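Side-chain contacts in choline kinase (Cryptosporidium parvum, PDB 3MES), which probably transfers a phosphate from ATP to choline, and perhaps to ethanolamine: residues D187-S190 against R191-K194; E195-L198 against F199-Y203; L238-G242 against E243-M247; E361-T364 against L365-H368. One frame throughout, in Å; residues are numbered along the deposited sequence.

Overall arrangement
Contacts 1 and 2, both partly buried, follow one another along the chain, from a turn in the loop after helix 165-179 into the first turn of helix 198-214, and a salt bridge between Asp-193 and Lys-200 joins them. Contact 3 is a surface turn after helix 235-239, whereas contact 4, the junction of helices 351-362 and 364-376, is wholly buried. Leu-198, Ile-239, Phe-363 and Ile-366 bring contacts 2, 3 and 4 together in apolar packing. The chemistry follows the setting: contact 1 sets aromatic packing against a weak lysine bond, contact 2 combines charge pairs with helix bonds, contact 3 relies on glycines and methionine, and contact 4 on backbone bonds and apolar side chains.

Contact 1. Residues D187-S190 against R191-K194; sequences DFPS and RFDK
Pro-189 and Phe-192 stand at the two ends of a type I beta turn, in the loop between helices 165-179 and 198-214, and their rings fold together on its buried side. The proline CB lies over one face of the phenyl ring, 3.7 Å from Phe-192 CZ; one other pair of carbons is modelled closer than carbons can sit, so the exact spacing is doubtful. Phe-192 CG lies opposite its own carbonyl carbon (chi1 -65°), a setting that swings the ring back along the turn toward the proline. The same ring offers its edge to the face of Phe-188 in a T-shaped pair, centroids 6.0 Å apart and planes at 68°. Flat, rigid apolar groups suit this side, which is backed by Tyr-129 and Val-126 of helix 120-132.

Arg-191 spans the two settings. Its extended chain carries the guanidinium back so that Pro-189 CB rests over one of its faces, 3.8 Å from Arg-191 CZ, while NH2 forms a salt bridge with Asp-125.

The solvent side is looser. Ser-190 and Lys-194 are both exposed and polar, which suits a surface where small or flexible side chains can meet water. The lysine chain bends at its last torsion (chi4 66°), turning the ammonium group back toward the serine, and the resulting hydrogen bond is weak, with Lys-194 NZ 3.4 Å from Ser-190 OG.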
loop_
_atom_site.group_PDB
_atom_site.type_symbol
_atom_site.label_atom_id
_atom_site.label_comp_id
_atom_site.label_asym_id
_atom_site.label_seq_id
_atom_site.Cartn_x
_atom_site.Cartn_y
_atom_site.Cartn_z
ATOM N N ASP B 187 -1.298 -23.325 -8.676
ATOM C CA ASP B 187 0.033 -23.867 -8.414
ATOM C C ASP B 187 0.309 -24.063 -6.928
ATOM O O ASP B 187 1.437 -24.365 -6.537
ATOM C CB ASP B 187 1.106 -22.961 -9.017
ATOM C CG ASP B 187 1.094 -21.573 -8.415
ATOM O OD1 ASP B 187 0.362 -21.365 -7.424
ATOM O OD2 ASP B 187 1.814 -20.691 -8.930
ATOM N N PHE B 188 -0.713 -23.891 -6.098
ATOM C CA PHE B 188 -0.533 -24.062 -4.663
ATOM C C PHE B 188 -0.218 -25.519 -4.330
ATOM O O PHE B 188 -1.003 -26.414 -4.634
ATOM C CB PHE B 188 -1.763 -23.582 -3.888
ATOM C CG PHE B 188 -1.578 -23.596 -2.396
ATOM C CD1 PHE B 188 -0.788 -22.641 -1.773
ATOM C CD2 PHE B 188 -2.185 -24.567 -1.616
ATOM C CE1 PHE B 188 -0.609 -22.651 -0.401
ATOM C CE2 PHE B 188 -2.011 -24.583 -0.242
ATOM C CZ PHE B 188 -1.222 -23.624 0.367
ATOM N N PRO B 189 0.945 -25.759 -3.708
ATOM C CA PRO B 189 1.371 -27.110 -3.367
ATOM C C PRO B 189 0.300 -27.873 -2.590
ATOM O O PRO B 189 -0.154 -27.418 -1.540
ATOM C CB PRO B 189 2.601 -26.872 -2.491
ATOM C CG PRO B 189 3.146 -25.576 -2.978
ATOM C CD PRO B 189 1.942 -24.749 -3.315
ATOM N N SER B 190 -0.093 -29.029 -3.115
ATOM C CA SER B 190 -1.119 -29.848 -2.489
ATOM C C SER B 190 -0.573 -30.540 -1.247
ATOM O O SER B 190 -1.327 -30.910 -0.346
ATOM C CB SER B 190 -1.640 -30.889 -3.482
ATOM O OG SER B 190 -2.529 -31.795 -2.854
ATOM N N ARG B 191 0.748 -30.696 -1.206
ATOM C CA ARG B 191 1.409 -31.428 -0.132
ATOM C C ARG B 191 1.457 -30.649 1.178
ATOM O O ARG B 191 1.761 -31.213 2.228
ATOM C CB ARG B 191 2.822 -31.835 -0.558
ATOM C CG ARG B 191 3.763 -30.667 -0.791
ATOM C CD ARG B 191 4.991 -31.106 -1.579
ATOM N NE ARG B 191 5.900 -29.994 -1.832
ATOM C CZ ARG B 191 5.725 -29.093 -2.792
ATOM N NH1 ARG B 191 4.670 -29.170 -3.594
ATOM N NH2 ARG B 191 6.603 -28.112 -2.950
ATOM N N PHE B 192 1.169 -29.353 1.118
ATOM C CA PHE B 192 1.101 -28.546 2.329
ATOM C C PHE B 192 -0.166 -28.872 3.111
ATOM O O PHE B 192 -1.257 -28.946 2.543
ATOM C CB PHE B 192 1.151 -27.053 2.004
ATOM C CG PHE B 192 2.450 -26.605 1.398
ATOM C CD1 PHE B 192 3.640 -27.213 1.750
ATOM C CD2 PHE B 192 2.481 -25.557 0.494
ATOM C CE1 PHE B 192 4.834 -26.799 1.198
ATOM C CE2 PHE B 192 3.675 -25.137 -0.059
ATOM C CZ PHE B 192 4.851 -25.758 0.292
ATOM N N ASP B 193 -0.015 -29.067 4.416
ATOM C CA ASP B 193 -1.136 -29.420 5.276
ATOM C C ASP B 193 -2.309 -28.466 5.070
ATOM O O ASP B 193 -2.146 -27.248 5.117
ATOM C CB ASP B 193 -0.698 -29.419 6.741
ATOM C CG ASP B 193 -1.835 -29.737 7.694
ATOM O OD1 ASP B 193 -2.883 -30.241 7.236
ATOM O OD2 ASP B 193 -1.679 -29.481 8.906
ATOM N N LYS B 194 -3.489 -29.024 4.838
ATOM C CA LYS B 194 -4.687 -28.216 4.637
ATOM C C LYS B 194 -5.403 -27.910 5.954
ATOM O O LYS B 194 -6.413 -27.204 5.970
ATOM C CB LYS B 194 -5.642 -28.907 3.661
ATOM C CG LYS B 194 -5.092 -29.044 2.246
ATOM C CD LYS B 194 -6.093 -29.726 1.325
ATOM C CE LYS B 194 -5.657 -29.646 -0.131
ATOM N NZ LYS B 194 -4.404 -30.414 -0.389
#

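Contact 2. Residues E195-L198 against F199-Y203; sequences EPIL and FKRIY
A salt bridge ties Glu-195, in the loop ahead of helix 198-214, to Lys-200 in its first turn, with Lys-200 NZ 3.1 Å from Glu-195 OE1. The ammonium group takes the anti lone pair of that oxygen, the one turned away from OE2. Lys-200 reaches it with a chain extended beyond CG, and the same NZ also pairs with Asp-193, its strongest partner. Two carboxylates around one ammonium would probably favour the charged form of the lysine, and a long flexible chain suits this exposed position.

The next strongest interaction starts the helix: Arg-201 N donates to Ile-197 O at 2.9 Å, with a nearly straight N-H...O angle of 167°. One residue on, Ile-202 N reaches Leu-198 O at 3.4 Å in a weaker bond of the same i to i+4 kind.

Around these bonds lies the packing. Ile-197 sends CD1 over one face of the Arg-201 guanidinium, 3.4 Å from Arg-201 CZ, so the flat group serves as an apolar surface on that side while its NH1 bonds to the carbonyl of Tyr-288. Leu-198 and Phe-199 point the same way, side by side, and Leu-198 CG lies over the face of the Phe-199 ring, 3.8 Å from its centroid, in a CH-pi contact. The leucine gets there because its CG is wedged between its own N and carbonyl carbon (chi1 70°).

Both are buried, as apolar residues should be here: Leu-198 packs on strand 290-293 and on Ile-366 of helix 364-376, Phe-199 on helix 235-239, and Ile-202 on both helices.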
loop_
_atom_site.group_PDB
_atom_site.type_symbol
_atom_site.label_atom_id
_atom_site.label_comp_id
_atom_site.label_asym_id
_atom_site.label_seq_id
_atom_site.Cartn_x
_atom_site.Cartn_y
_atom_site.Cartn_z
ATOM N N GLU B 195 -4.878 -28.439 7.055
ATOM C CA GLU B 195 -5.463 -28.193 8.372
ATOM C C GLU B 195 -4.762 -27.044 9.087
ATOM O O GLU B 195 -3.554 -26.866 8.946
ATOM C CB GLU B 195 -5.404 -29.454 9.239
ATOM C CG GLU B 195 -6.277 -30.594 8.741
ATOM C CD GLU B 195 -6.362 -31.743 9.732
ATOM O OE1 GLU B 195 -5.488 -31.836 10.622
ATOM O OE2 GLU B 195 -7.306 -32.552 9.620
ATOM N N PRO B 196 -5.525 -26.264 9.869
ATOM C CA PRO B 196 -4.960 -25.162 10.636
ATOM C C PRO B 196 -3.900 -25.679 11.604
ATOM O O PRO B 196 -3.972 -26.823 12.048
ATOM C CB PRO B 196 -6.165 -24.611 11.405
ATOM C CG PRO B 196 -7.151 -25.728 11.434
ATOM C CD PRO B 196 -6.959 -26.456 10.143
ATOM N N ILE B 197 -2.928 -24.836 11.930
ATOM C CA ILE B 197 -1.798 -25.267 12.739
ATOM C C ILE B 197 -1.904 -24.808 14.192
ATOM O O ILE B 197 -1.145 -25.261 15.048
ATOM C CB ILE B 197 -0.478 -24.741 12.144
ATOM C CG1 ILE B 197 0.716 -25.493 12.734
ATOM C CG2 ILE B 197 -0.360 -23.235 12.360
ATOM C CD1 ILE B 197 2.021 -25.190 12.043
ATOM N N LEU B 198 -2.856 -23.921 14.465
ATOM C CA LEU B 198 -2.914 -23.238 15.754
ATOM C C LEU B 198 -2.883 -24.172 16.963
ATOM O O LEU B 198 -2.179 -23.907 17.937
ATOM C CB LEU B 198 -4.121 -22.294 15.829
ATOM C CG LEU B 198 -5.530 -22.880 15.902
ATOM C CD1 LEU B 198 -6.518 -21.795 16.291
ATOM C CD2 LEU B 198 -5.927 -23.529 14.585
ATOM N N PHE B 199 -3.641 -25.263 16.900
ATOM C CA PHE B 199 -3.694 -26.208 18.011
ATOM C C PHE B 199 -2.489 -27.144 18.039
ATOM O O PHE B 199 -1.836 -27.292 19.070
ATOM C CB PHE B 199 -4.996 -27.003 17.983
ATOM C CG PHE B 199 -6.224 -26.142 18.050
ATOM C CD1 PHE B 199 -6.466 -25.347 19.157
ATOM C CD2 PHE B 199 -7.135 -26.127 17.008
ATOM C CE1 PHE B 199 -7.594 -24.553 19.225
ATOM C CE2 PHE B 199 -8.268 -25.335 17.072
ATOM C CZ PHE B 199 -8.496 -24.547 18.182
ATOM N N LYS B 200 -2.201 -27.777 16.908
ATOM C CA LYS B 200 -1.044 -28.659 16.807
ATOM C C LYS B 200 0.196 -27.973 17.361
ATOM O O LYS B 200 0.898 -28.522 18.211
ATOM C CB LYS B 200 -0.797 -29.053 15.350
ATOM C CG LYS B 200 -1.991 -29.678 14.661
ATOM C CD LYS B 200 -1.670 -29.997 13.211
ATOM C CE LYS B 200 -2.916 -30.412 12.449
ATOM N NZ LYS B 200 -2.605 -30.746 11.032
ATOM N N ARG B 201 0.459 -26.769 16.869
ATOM C CA ARG B 201 1.639 -26.013 17.272
ATOM C C ARG B 201 1.660 -25.773 18.779
ATOM O O ARG B 201 2.701 -25.914 19.420
ATOM C CB ARG B 201 1.706 -24.688 16.510
ATOM C CG ARG B 201 2.847 -23.775 16.918
ATOM C CD ARG B 201 3.096 -22.717 15.859
ATOM N NE ARG B 201 3.665 -23.295 14.644
ATOM C CZ ARG B 201 3.816 -22.637 13.499
ATOM N NH1 ARG B 201 3.433 -21.372 13.397
ATOM N NH2 ARG B 201 4.346 -23.250 12.450
ATOM N N ILE B 202 0.508 -25.415 19.341
ATOM C CA ILE B 202 0.407 -25.194 20.778
ATOM C C ILE B 202 0.739 -26.458 21.563
ATOM O O ILE B 202 1.512 -26.419 22.519
ATOM C CB ILE B 202 -0.988 -24.686 21.192
ATOM C CG1 ILE B 202 -1.145 -23.209 20.826
ATOM C CG2 ILE B 202 -1.201 -24.884 22.683
ATOM C CD1 ILE B 202 -2.488 -22.616 21.206
ATOM N N TYR B 203 0.150 -27.580 21.160
ATOM C CA TYR B 203 0.421 -28.847 21.825
ATOM C C TYR B 203 1.891 -29.224 21.646
ATOM O O TYR B 203 2.557 -29.653 22.591
ATOM C CB TYR B 203 -0.489 -29.956 21.288
ATOM C CG TYR B 203 -1.966 -29.659 21.426
ATOM C CD1 TYR B 203 -2.862 -29.995 20.418
ATOM C CD2 TYR B 203 -2.465 -29.030 22.560
ATOM C CE1 TYR B 203 -4.213 -29.720 20.542
ATOM C CE2 TYR B 203 -3.810 -28.753 22.692
ATOM C CZ TYR B 203 -4.680 -29.096 21.682
ATOM O OH TYR B 203 -6.019 -28.816 21.817
#

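Contact 3. Residues L238-G242 against E243-M247; sequences LIMGG and EKFSM
The turn that leads out of helix 235-239 is closed by Met-240, which reaches across to Glu-243 and Phe-245 in the loop that follows. Met-240 is the first residue to leave the helical conformation, and its CB is modelled 2.9 Å from Glu-243 O, a short approach of a carbon to a carbonyl oxygen whose exact value is doubtful. Beyond it the side chain bends at its second torsion (chi2 59°) and runs on toward the phenyl ring. Its terminal methyl CE comes 3.5 Å from Phe-245 CD1 and 4.1 Å from Phe-245 CE1, approaching at a slant and meeting the CD1 and CE1 side of the ring. A long, pliable, apolar chain suits this task, for it can reach five residues along the sequence and still present a methyl group to the ring.

The reversal itself falls to two glycines. Gly-241 takes a positive phi, which favours glycine, and Gly-242, with phi 89°, has room at its CA for no side chain, since one would press on the carbonyl oxygen before it. This bend connects helix 235-239 with helix 247-254, whose N-cap is Ser-246; its OG bonds to the backbone N of Arg-249, as a short hydroxyl side chain at that position commonly does.

Polar bonds tie the loop back to helix 235-239. Lys-244 forms a salt bridge with Glu-237, and Phe-245 N is bonded to Glu-236 OE1. Besides meeting the methionine, the Phe-245 ring packs on Pro-196.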
loop_
_atom_site.group_PDB
_atom_site.type_symbol
_atom_site.label_atom_id
_atom_site.label_comp_id
_atom_site.label_asym_id
_atom_site.label_seq_id
_atom_site.Cartn_x
_atom_site.Cartn_y
_atom_site.Cartn_z
ATOM N N LEU B 238 -13.054 -23.265 23.395
ATOM C CA LEU B 238 -13.130 -21.810 23.432
ATOM C C LEU B 238 -13.111 -21.188 22.034
ATOM O O LEU B 238 -13.920 -20.312 21.727
ATOM C CB LEU B 238 -11.993 -21.241 24.282
ATOM C CG LEU B 238 -11.933 -19.722 24.424
ATOM C CD1 LEU B 238 -11.026 -19.331 25.581
ATOM C CD2 LEU B 238 -11.468 -19.078 23.126
ATOM N N ILE B 239 -12.189 -21.643 21.193
ATOM C CA ILE B 239 -12.070 -21.125 19.833
ATOM C C ILE B 239 -13.166 -21.649 18.909
ATOM O O ILE B 239 -13.601 -20.952 17.994
ATOM C CB ILE B 239 -10.697 -21.459 19.215
ATOM C CG1 ILE B 239 -9.635 -20.462 19.689
ATOM C CG2 ILE B 239 -10.781 -21.437 17.698
ATOM C CD1 ILE B 239 -9.435 -20.439 21.185
ATOM N N MET B 240 -13.606 -22.882 19.146
ATOM C CA MET B 240 -14.620 -23.513 18.303
ATOM C C MET B 240 -16.038 -23.386 18.861
ATOM O O MET B 240 -16.968 -24.012 18.356
ATOM C CB MET B 240 -14.283 -24.985 18.065
ATOM C CG MET B 240 -13.815 -25.300 16.655
ATOM S SD MET B 240 -12.336 -24.410 16.136
ATOM C CE MET B 240 -12.327 -24.809 14.393
ATOM N N GLY B 241 -16.197 -22.576 19.902
ATOM C CA GLY B 241 -17.514 -22.323 20.479
ATOM C C GLY B 241 -18.201 -23.537 21.080
ATOM O O GLY B 241 -19.284 -23.922 20.642
ATOM N N GLY B 242 -17.570 -24.140 22.085
ATOM C CA GLY B 242 -18.167 -25.253 22.825
ATOM C C GLY B 242 -17.884 -26.624 22.239
ATOM O O GLY B 242 -18.222 -27.648 22.831
ATOM N N GLU B 243 -17.255 -26.640 21.070
ATOM C CA GLU B 243 -16.980 -27.881 20.363
ATOM C C GLU B 243 -15.479 -28.049 20.160
ATOM O O GLU B 243 -14.749 -27.064 20.041
ATOM C CB GLU B 243 -17.699 -27.865 19.014
ATOM C CG GLU B 243 -17.614 -29.151 18.222
ATOM C CD GLU B 243 -18.732 -29.263 17.206
ATOM O OE1 GLU B 243 -19.819 -28.699 17.460
ATOM O OE2 GLU B 243 -18.533 -29.914 16.158
ATOM N N LYS B 244 -15.015 -29.294 20.134
ATOM C CA LYS B 244 -13.613 -29.563 19.845
ATOM C C LYS B 244 -13.366 -29.376 18.354
ATOM O O LYS B 244 -14.311 -29.316 17.565
ATOM C CB LYS B 244 -13.220 -30.974 20.288
ATOM C CG LYS B 244 -13.498 -31.250 21.758
ATOM C CD LYS B 244 -12.507 -32.245 22.337
ATOM C CE LYS B 244 -11.100 -31.670 22.339
ATOM N NZ LYS B 244 -11.032 -30.365 23.061
ATOM N N PHE B 245 -12.101 -29.278 17.964
ATOM C CA PHE B 245 -11.781 -29.015 16.567
ATOM C C PHE B 245 -12.007 -30.203 15.645
ATOM O O PHE B 245 -11.579 -31.322 15.928
ATOM C CB PHE B 245 -10.343 -28.530 16.396
ATOM C CG PHE B 245 -9.888 -28.525 14.964
ATOM C CD1 PHE B 245 -9.927 -27.361 14.212
ATOM C CD2 PHE B 245 -9.455 -29.693 14.358
ATOM C CE1 PHE B 245 -9.521 -27.359 12.891
ATOM C CE2 PHE B 245 -9.049 -29.699 13.036
ATOM C CZ PHE B 245 -9.082 -28.531 12.301
ATOM N N SER B 246 -12.683 -29.935 14.536
ATOM C CA SER B 246 -12.778 -30.871 13.428
ATOM C C SER B 246 -12.789 -30.038 12.155
ATOM O O SER B 246 -13.076 -28.841 12.199
ATOM C CB SER B 246 -14.049 -31.715 13.530
ATOM O OG SER B 246 -15.208 -30.912 13.410
ATOM N N MET B 247 -12.464 -30.655 11.026
ATOM C CA MET B 247 -12.517 -29.945 9.756
ATOM C C MET B 247 -13.974 -29.630 9.458
ATOM O O MET B 247 -14.287 -28.725 8.686
ATOM C CB MET B 247 -11.921 -30.792 8.636
ATOM C CG MET B 247 -11.260 -29.973 7.544
ATOM S SD MET B 247 -9.976 -28.896 8.219
ATOM C CE MET B 247 -9.083 -30.056 9.248
#

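Contact 4. Residues E361-T364 against L365-H368; sequences EVFT and LISH
Val-362 and Leu-365 share a backbone bond at the junction of helices 351-362 and 364-376.

Backbone hydrogen bonds carry the junction. Leu-365 N donates to Val-362 O at 3.3 Å, coming from above the carbonyl plane, as suits the tighter i to i+3 spacing. Phe-363 O receives two weak bonds, from Ile-366 N (i to i+3) and Ser-367 N (i to i+4); a straighter i to i+4 bond joins His-368 N to Thr-364 O at 3.3 Å, with an angle of 163°. Thr-364 OG1, held between its own N and carbonyl carbon (chi1 59°), turns back to Glu-361 O in a bond modelled as very short, so its length is doubtful.

The apolar contacts are lighter: Phe-363 CD1 lies 4.2 Å from Ile-366 CG1. These bulky side chains suit a buried place, where Phe-363 packs on helix 294-303 and Ile-366 on Ile-239.

The polar ends are buried and bonded to neighbouring helices. Ser-367 OG is bonded to Asn-300 and Arg-398, and His-368 ND1 to Arg-398, while the imidazole comes within about 3 Å, nearest atoms, of Tyr-307, a magnesium-binding residue. Closer to the backbone, the same imidazole lies obliquely to the Thr-364 carbonyl, with His-368 CD2 3.4 Å from Thr-364 O.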
loop_
_atom_site.group_PDB
_atom_site.type_symbol
_atom_site.label_atom_id
_atom_site.label_comp_id
_atom_site.label_asym_id
_atom_site.label_seq_id
_atom_site.Cartn_x
_atom_site.Cartn_y
_atom_site.Cartn_z
ATOM N N GLU B 361 -11.163 -11.206 17.921
ATOM C CA GLU B 361 -10.733 -10.959 19.296
ATOM C C GLU B 361 -10.437 -12.262 20.030
ATOM O O GLU B 361 -9.519 -12.334 20.844
ATOM C CB GLU B 361 -11.789 -10.154 20.056
ATOM C CG GLU B 361 -11.790 -8.673 19.722
ATOM C CD GLU B 361 -10.478 -8.001 20.085
ATOM O OE1 GLU B 361 -9.663 -7.757 19.172
ATOM O OE2 GLU B 361 -10.257 -7.729 21.285
ATOM N N VAL B 362 -11.222 -13.292 19.737
ATOM C CA VAL B 362 -11.051 -14.590 20.378
ATOM C C VAL B 362 -9.657 -15.155 20.121
ATOM O O VAL B 362 -9.017 -15.685 21.024
ATOM C CB VAL B 362 -12.105 -15.600 19.884
ATOM C CG1 VAL B 362 -11.657 -17.026 20.177
ATOM C CG2 VAL B 362 -13.460 -15.306 20.514
ATOM N N PHE B 363 -9.193 -15.034 18.882
ATOM C CA PHE B 363 -7.900 -15.583 18.490
ATOM C C PHE B 363 -6.716 -14.885 19.156
ATOM O O PHE B 363 -5.574 -15.315 18.995
ATOM C CB PHE B 363 -7.741 -15.542 16.968
ATOM C CG PHE B 363 -8.570 -16.564 16.245
ATOM C CD1 PHE B 363 -8.099 -17.856 16.070
ATOM C CD2 PHE B 363 -9.817 -16.235 15.739
ATOM C CE1 PHE B 363 -8.859 -18.803 15.405
ATOM C CE2 PHE B 363 -10.581 -17.176 15.072
ATOM C CZ PHE B 363 -10.102 -18.461 14.904
ATOM N N THR B 364 -6.981 -13.811 19.897
ATOM C CA THR B 364 -5.912 -13.088 20.581
ATOM C C THR B 364 -5.282 -13.957 21.664
ATOM O O THR B 364 -4.093 -13.827 21.971
ATOM C CB THR B 364 -6.410 -11.770 21.220
ATOM O OG1 THR B 364 -7.458 -12.049 22.157
ATOM C CG2 THR B 364 -6.926 -10.813 20.157
ATOM N N LEU B 365 -6.089 -14.840 22.244
ATOM C CA LEU B 365 -5.616 -15.727 23.295
ATOM C C LEU B 365 -4.675 -16.781 22.719
ATOM O O LEU B 365 -3.720 -17.201 23.373
ATOM C CB LEU B 365 -6.796 -16.394 24.011
ATOM C CG LEU B 365 -7.888 -15.470 24.567
ATOM C CD1 LEU B 365 -9.030 -16.285 25.145
ATOM C CD2 LEU B 365 -7.332 -14.511 25.614
ATOM N N ILE B 366 -4.947 -17.202 21.489
ATOM C CA ILE B 366 -4.084 -18.164 20.815
ATOM C C ILE B 366 -2.666 -17.611 20.703
ATOM O O ILE B 366 -1.690 -18.340 20.875
ATOM C CB ILE B 366 -4.616 -18.521 19.413
ATOM C CG1 ILE B 366 -6.001 -19.162 19.517
ATOM C CG2 ILE B 366 -3.656 -19.461 18.698
ATOM C CD1 ILE B 366 -6.005 -20.525 20.178
ATOM N N SER B 367 -2.567 -16.313 20.434
ATOM C CA SER B 367 -1.281 -15.639 20.273
ATOM C C SER B 367 -0.491 -15.569 21.580
ATOM O O SER B 367 0.696 -15.901 21.613
ATOM C CB SER B 367 -1.491 -14.232 19.708
ATOM O OG SER B 367 -0.265 -13.525 19.615
ATOM N N HIS B 368 -1.154 -15.142 22.653
ATOM C CA HIS B 368 -0.504 -15.024 23.959
ATOM C C HIS B 368 -0.005 -16.367 24.480
ATOM O O HIS B 368 1.050 -16.445 25.108
ATOM C CB HIS B 368 -1.451 -14.403 24.990
ATOM C CG HIS B 368 -1.749 -12.957 24.749
ATOM N ND1 HIS B 368 -0.762 -12.017 24.540
ATOM C CD2 HIS B 368 -2.923 -12.284 24.707
ATOM C CE1 HIS B 368 -1.317 -10.831 24.367
ATOM N NE2 HIS B 368 -2.627 -10.966 24.465
#